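Local coordinates for protein Myo-inositol phosphohydrolase (PDB 4WU3) that probably removes phosphate groups from myo-inositol phosphates such as phytate, as a phosphatase of the PTP-like fold, at residues V562-I567 against H601-F606; I513-A518 against M551-M556. The protein carries 2 engineered substitutions. One frame throughout, in Å; residues are numbered along the deposited sequence.

Interaction 1: V562-I567 against H601-F606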
loop_
_atom_site.group_PDB
_atom_site.type_symbol
_atom_site.label_atom_id
_atom_site.label_comp_id
_atom_site.label_asym_id
_atom_site.label_seq_id
_atom_site.Cartn_x
_atom_site.Cartn_y
_atom_site.Cartn_z
ATOM N N VAL A 562 -4.385 52.204 4.640
ATOM C CA VAL A 562 -5.373 51.576 3.769
ATOM C C VAL A 562 -5.699 50.157 4.250
ATOM O O VAL A 562 -4.828 49.446 4.740
ATOM C CB VAL A 562 -4.869 51.553 2.325
ATOM C CG1 VAL A 562 -5.855 50.815 1.431
ATOM C CG2 VAL A 562 -4.636 52.980 1.840
ATOM N N SER A 563 -6.956 49.747 4.131
ATOM C CA SER A 563 -7.369 48.449 4.687
ATOM C C SER A 563 -6.742 47.272 3.940
ATOM O O SER A 563 -6.336 47.403 2.787
ATOM C CB SER A 563 -8.892 48.324 4.685
ATOM O OG SER A 563 -9.413 48.313 3.366
ATOM N N LEU A 564 -6.646 46.121 4.597
ATOM C CA LEU A 564 -6.111 44.938 3.935
ATOM C C LEU A 564 -6.912 44.649 2.668
ATOM O O LEU A 564 -6.359 44.468 1.591
ATOM C CB LEU A 564 -6.145 43.732 4.857
ATOM C CG LEU A 564 -5.635 42.435 4.208
ATOM C CD1 LEU A 564 -4.198 42.626 3.757
ATOM C CD2 LEU A 564 -5.725 41.267 5.173
ATOM N N GLY A 565 -8.227 44.631 2.812
ATOM C CA GLY A 565 -9.113 44.360 1.696
ATOM C C GLY A 565 -9.005 45.340 0.541
ATOM O O GLY A 565 -9.172 44.951 -0.620
ATOM N N ASP A 566 -8.736 46.612 0.836
ATOM C CA ASP A 566 -8.552 47.608 -0.226
ATOM C C ASP A 566 -7.235 47.385 -0.990
ATOM O O ASP A 566 -7.188 47.473 -2.225
ATOM C CB ASP A 566 -8.601 49.028 0.339
ATOM C CG ASP A 566 -10.019 49.512 0.588
ATOM O OD1 ASP A 566 -10.967 48.719 0.445
ATOM O OD2 ASP A 566 -10.191 50.698 0.933
ATOM N N ILE A 567 -6.174 47.084 -0.253
ATOM C CA ILE A 567 -4.885 46.757 -0.862
ATOM C C ILE A 567 -5.048 45.559 -1.809
ATOM O O ILE A 567 -4.720 45.633 -2.997
ATOM C CB ILE A 567 -3.843 46.394 0.207
ATOM C CG1 ILE A 567 -3.538 47.593 1.111
ATOM C CG2 ILE A 567 -2.576 45.867 -0.440
ATOM C CD1 ILE A 567 -2.687 48.667 0.465
ATOM N N HIS A 601 -3.641 33.235 4.841
ATOM C CA HIS A 601 -3.355 33.401 6.256
ATOM C C HIS A 601 -2.205 34.383 6.466
ATOM O O HIS A 601 -2.317 35.320 7.262
ATOM C CB HIS A 601 -2.978 32.040 6.837
ATOM C CG HIS A 601 -2.925 32.001 8.329
ATOM N ND1 HIS A 601 -1.760 31.782 9.027
ATOM C CD2 HIS A 601 -3.899 32.124 9.258
ATOM C CE1 HIS A 601 -2.015 31.782 10.322
ATOM N NE2 HIS A 601 -3.306 31.990 10.488
ATOM N N MET A 602 -1.105 34.167 5.746
ATOM C CA MET A 602 0.119 34.911 5.982
ATOM C C MET A 602 0.052 36.354 5.496
ATOM O O MET A 602 0.741 37.210 6.051
ATOM C CB MET A 602 1.322 34.200 5.347
ATOM C CG MET A 602 1.673 32.858 5.983
ATOM S SD MET A 602 2.032 32.941 7.752
ATOM C CE MET A 602 3.615 33.763 7.755
ATOM N N ILE A 603 -0.750 36.639 4.470
ATOM C CA ILE A 603 -0.856 38.017 3.989
ATOM C C ILE A 603 -1.560 38.890 5.031
ATOM O O ILE A 603 -1.227 40.065 5.180
ATOM C CB ILE A 603 -1.562 38.130 2.625
ATOM C CG1 ILE A 603 -1.425 39.554 2.059
ATOM C CG2 ILE A 603 -3.034 37.776 2.744
ATOM C CD1 ILE A 603 -0.000 40.004 1.828
ATOM N N GLU A 604 -2.515 38.311 5.759
ATOM C CA GLU A 604 -3.122 38.983 6.905
ATOM C C GLU A 604 -2.116 39.221 8.010
ATOM O O GLU A 604 -2.101 40.295 8.623
ATOM C CB GLU A 604 -4.249 38.151 7.498
ATOM C CG GLU A 604 -5.525 38.185 6.699
ATOM C CD GLU A 604 -6.667 37.478 7.399
ATOM O OE1 GLU A 604 -6.404 36.659 8.307
ATOM O OE2 GLU A 604 -7.831 37.740 7.037
ATOM N N LYS A 605 -1.306 38.209 8.305
ATOM C CA LYS A 605 -0.278 38.377 9.315
ATOM C C LYS A 605 0.613 39.543 8.917
ATOM O O LYS A 605 0.878 40.445 9.720
ATOM C CB LYS A 605 0.526 37.096 9.516
ATOM C CG LYS A 605 -0.221 36.069 10.355
ATOM C CD LYS A 605 0.694 35.004 10.935
ATOM C CE LYS A 605 -0.048 34.173 11.974
ATOM N NZ LYS A 605 0.786 33.079 12.549
ATOM N N PHE A 606 1.045 39.557 7.665
ATOM C CA PHE A 606 1.958 40.596 7.233
ATOM C C PHE A 606 1.318 41.976 7.363
ATOM O O PHE A 606 1.995 42.939 7.674
ATOM C CB PHE A 606 2.436 40.363 5.806
ATOM C CG PHE A 606 3.451 41.355 5.365
ATOM C CD1 PHE A 606 4.784 41.156 5.649
ATOM C CD2 PHE A 606 3.069 42.510 4.700
ATOM C CE1 PHE A 606 5.723 42.074 5.256
ATOM C CE2 PHE A 606 4.008 43.437 4.304
ATOM C CZ PHE A 606 5.336 43.216 4.584
#

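Interaction 2: I513-A518 against M551-M556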
loop_
_atom_site.group_PDB
_atom_site.type_symbol
_atom_site.label_atom_id
_atom_site.label_comp_id
_atom_site.label_asym_id
_atom_site.label_seq_id
_atom_site.Cartn_x
_atom_site.Cartn_y
_atom_site.Cartn_z
ATOM N N ILE A 513 4.132 29.394 -3.877
ATOM C CA ILE A 513 4.067 29.423 -2.414
ATOM C C ILE A 513 4.293 30.803 -1.825
ATOM O O ILE A 513 4.858 31.696 -2.463
ATOM C CB ILE A 513 5.035 28.408 -1.747
ATOM C CG1 ILE A 513 6.458 28.939 -1.692
ATOM C CG2 ILE A 513 5.034 27.079 -2.482
ATOM C CD1 ILE A 513 7.396 28.023 -0.916
ATOM N N TRP A 514 3.816 30.976 -0.600
ATOM C CA TRP A 514 3.981 32.233 0.103
ATOM C C TRP A 514 5.475 32.495 0.270
ATOM O O TRP A 514 6.205 31.630 0.723
ATOM C CB TRP A 514 3.278 32.174 1.451
ATOM C CG TRP A 514 3.540 33.360 2.281
ATOM C CD1 TRP A 514 4.340 33.422 3.378
ATOM C CD2 TRP A 514 3.025 34.681 2.078
ATOM N NE1 TRP A 514 4.349 34.699 3.880
ATOM C CE2 TRP A 514 3.553 35.492 3.098
ATOM C CE3 TRP A 514 2.165 35.251 1.136
ATOM C CZ2 TRP A 514 3.259 36.842 3.202
ATOM C CZ3 TRP A 514 1.871 36.587 1.238
ATOM C CH2 TRP A 514 2.414 37.375 2.270
ATOM N N PRO A 515 5.942 33.684 -0.127
ATOM C CA PRO A 515 7.363 33.978 0.015
ATOM C C PRO A 515 7.887 33.658 1.421
ATOM O O PRO A 515 7.228 33.955 2.408
ATOM C CB PRO A 515 7.437 35.475 -0.270
ATOM C CG PRO A 515 6.290 35.728 -1.185
ATOM C CD PRO A 515 5.199 34.806 -0.716
ATOM N N SER A 516 9.064 33.050 1.509
ATOM C CA SER A 516 9.621 32.680 2.807
ATOM C C SER A 516 9.950 33.919 3.634
ATOM O O SER A 516 10.134 35.013 3.101
ATOM C CB SER A 516 10.873 31.826 2.625
ATOM O OG SER A 516 11.963 32.625 2.203
ATOM N N ALA A 517 10.028 33.733 4.941
ATOM C CA ALA A 517 10.438 34.795 5.856
ATOM C C ALA A 517 11.727 35.462 5.401
ATOM O O ALA A 517 11.803 36.685 5.357
ATOM C CB ALA A 517 10.630 34.228 7.253
ATOM N N ALA A 518 12.735 34.655 5.069
ATOM C CA ALA A 518 14.019 35.175 4.612
ATOM C C ALA A 518 13.829 36.041 3.381
ATOM O O ALA A 518 14.433 37.109 3.265
ATOM C CB ALA A 518 14.980 34.035 4.296
ATOM N N MET A 551 3.945 42.947 -4.550
ATOM C CA MET A 551 3.331 44.258 -4.774
ATOM C C MET A 551 2.389 44.656 -3.619
ATOM O O MET A 551 2.390 45.805 -3.178
ATOM C CB MET A 551 2.592 44.302 -6.108
ATOM C CG MET A 551 3.505 44.242 -7.320
ATOM S SD MET A 551 2.641 43.955 -8.872
ATOM C CE MET A 551 2.003 45.608 -9.169
ATOM N N ALA A 552 1.597 43.701 -3.136
ATOM C CA ALA A 552 0.674 43.942 -2.038
ATOM C C ALA A 552 1.418 44.243 -0.735
ATOM O O ALA A 552 0.971 45.064 0.065
ATOM C CB ALA A 552 -0.246 42.741 -1.859
ATOM N N MET A 553 2.548 43.577 -0.516
ATOM C CA MET A 553 3.334 43.818 0.694
ATOM C C MET A 553 3.974 45.206 0.687
ATOM O O MET A 553 4.013 45.890 1.711
ATOM C CB MET A 553 4.416 42.752 0.850
ATOM C CG MET A 553 3.902 41.448 1.424
ATOM S SD MET A 553 5.233 40.292 1.741
ATOM C CE MET A 553 5.327 39.385 0.200
ATOM N N TYR A 554 4.492 45.610 -0.465
ATOM C CA TYR A 554 5.073 46.932 -0.611
ATOM C C TYR A 554 3.994 48.018 -0.501
ATOM O O TYR A 554 4.180 49.011 0.196
ATOM C CB TYR A 554 5.806 47.026 -1.949
ATOM C CG TYR A 554 6.577 48.304 -2.157
ATOM C CD1 TYR A 554 7.475 48.757 -1.203
ATOM C CD2 TYR A 554 6.432 49.042 -3.317
ATOM C CE1 TYR A 554 8.191 49.921 -1.393
ATOM C CE2 TYR A 554 7.150 50.205 -3.515
ATOM C CZ TYR A 554 8.028 50.640 -2.550
ATOM O OH TYR A 554 8.740 51.807 -2.750
ATOM N N ASP A 555 2.868 47.827 -1.189
ATOM C CA ASP A 555 1.742 48.741 -1.083
ATOM C C ASP A 555 1.399 48.980 0.393
ATOM O O ASP A 555 1.325 50.129 0.839
ATOM C CB ASP A 555 0.540 48.179 -1.841
ATOM C CG ASP A 555 -0.538 49.235 -2.143
ATOM O OD1 ASP A 555 -0.429 50.396 -1.676
ATOM O OD2 ASP A 555 -1.513 48.889 -2.855
ATOM N N MET A 556 1.212 47.895 1.146
ATOM C CA MET A 556 0.851 47.983 2.562
ATOM C C MET A 556 1.883 48.775 3.328
ATOM O O MET A 556 1.541 49.632 4.151
ATOM C CB MET A 556 0.800 46.602 3.217
ATOM C CG MET A 556 -0.445 45.801 2.949
ATOM S SD MET A 556 -0.290 44.155 3.670
ATOM C CE MET A 556 -1.044 43.201 2.365
#

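Interaction 1: V562-I567 against H601-F606
Leu564 meets Ile603 and Glu604 where the first turn of helix 564-573 comes up against helix 593-613. Leu564 and Glu604 have the nearest alpha carbons of the two segments, 7.3 Å apart. CB of Leu564 points at the opposing helix. CG lies anti to the backbone N (chi1 178°), which carries the branch point outward between Ile603 and Glu604. There the two methyls part. CD2 goes to Glu604. Leu564 CD2 sits 3.4 Å from Glu604 CG, a close approach for two carbons, and 3.9 Å from Glu604 CA. CD1 turns to the Ile603 side. Leu564 CD1 lies 4.2 Å from the carbonyl oxygen Ile603 O. Leu564 CD1 is 4.5 Å from Ile603 CG1. This second contact is the looser one. Met556 of helix 545-558 also packs on Leu564 and on Ile603, and so fills in beside the pair.

The side chains of Leu564 and Glu604 cross at about a right angle. Leu564 CD2 meets the CG methylene of the glutamate, with Glu604 CB further off, and not the carboxylate. The carboxylate has a different partner: Glu604 OE2 forms a salt bridge with Lys374. One residue thus serves both an apolar and a charged contact.

The start of helix 564-573 is fixed just before Leu564. Ser563 is its N-cap, and Asp566 N donates to Ser563 OG over 3.1 Å at an N-H...O angle of 145°. Ile567 N bonds to Ser563 O as the helix begins. The whole contact is small and apolar, with Ile603 buried and Leu564 partly exposed. It is a helix-to-helix contact in the C-terminal helical part of a PTP-like phosphatase domain, beyond the phosphate-binding loop.

Interaction 2: I513-A518 against M551-M556
Met553 pushes its thioether end against Trp514 and Pro515, and these three buried residues make the whole contact. The closer part is at the methyl, at normal packing distance. Met553 CE lies 4.0 Å from Pro515 CG and 4.1 Å from Trp514 CH2. The chain bends at chi3 (-91°), and CE touches both residues. Met553 SD lies 4.1 Å from Trp514 CH2. It is 5.0 Å from the centroid of the six-membered ring, 51° off the ring normal. This is an oblique Met-aromatic contact. The indole comes to meet it because Trp514 CG is anti to the backbone N (chi1 173°). Pro515 CD lies over one face of the Trp514 indole, 3.4 Å above the plane and offset toward the rim.

The segment 513-518 follows Asp511 and His512, which line the inositol phosphate pocket. Its position is consistent with the general-acid loop of PTP-like phosphatases. Helix 545-558 starts at the end of the phosphate-binding P-loop, so the contact joins two elements of the active-site framework.

The backbones stay well apart, with 10.7 Å between the CA atoms of Pro515 and Met553. Ser516 to Ala518 stand off from 551-556. Further along helix 517-529, Ile520 packs on Met553, Trp514 and Pro515. Ser516 is the N-cap of that helix, its OG bonded to Asn519 N. Ala518, in the first turn, is exposed to solvent.

In the fold
From the N terminus, interaction 2 comes first. It closes a loop from the segment after strand 503-509, through helix 517-529, strand 535-539 and the P-loop, to helix 545-558. Interaction 1 opens only afterwards and closes a second loop, from helix 564-573 to helix 593-613. The two are in series and neither nest nor cross. Their centres are about 10 Å apart, and they touch directly. Met602 CB packs against Trp514 NE1 at 3.4 Å, and Ile603 CD1 meets Met556 CE at 3.4 Å. Helix 593-613 therefore leans on both the 513-518 loop and helix 545-558. Ile567 on Asp555 joins helix 564-573 to helix 545-558.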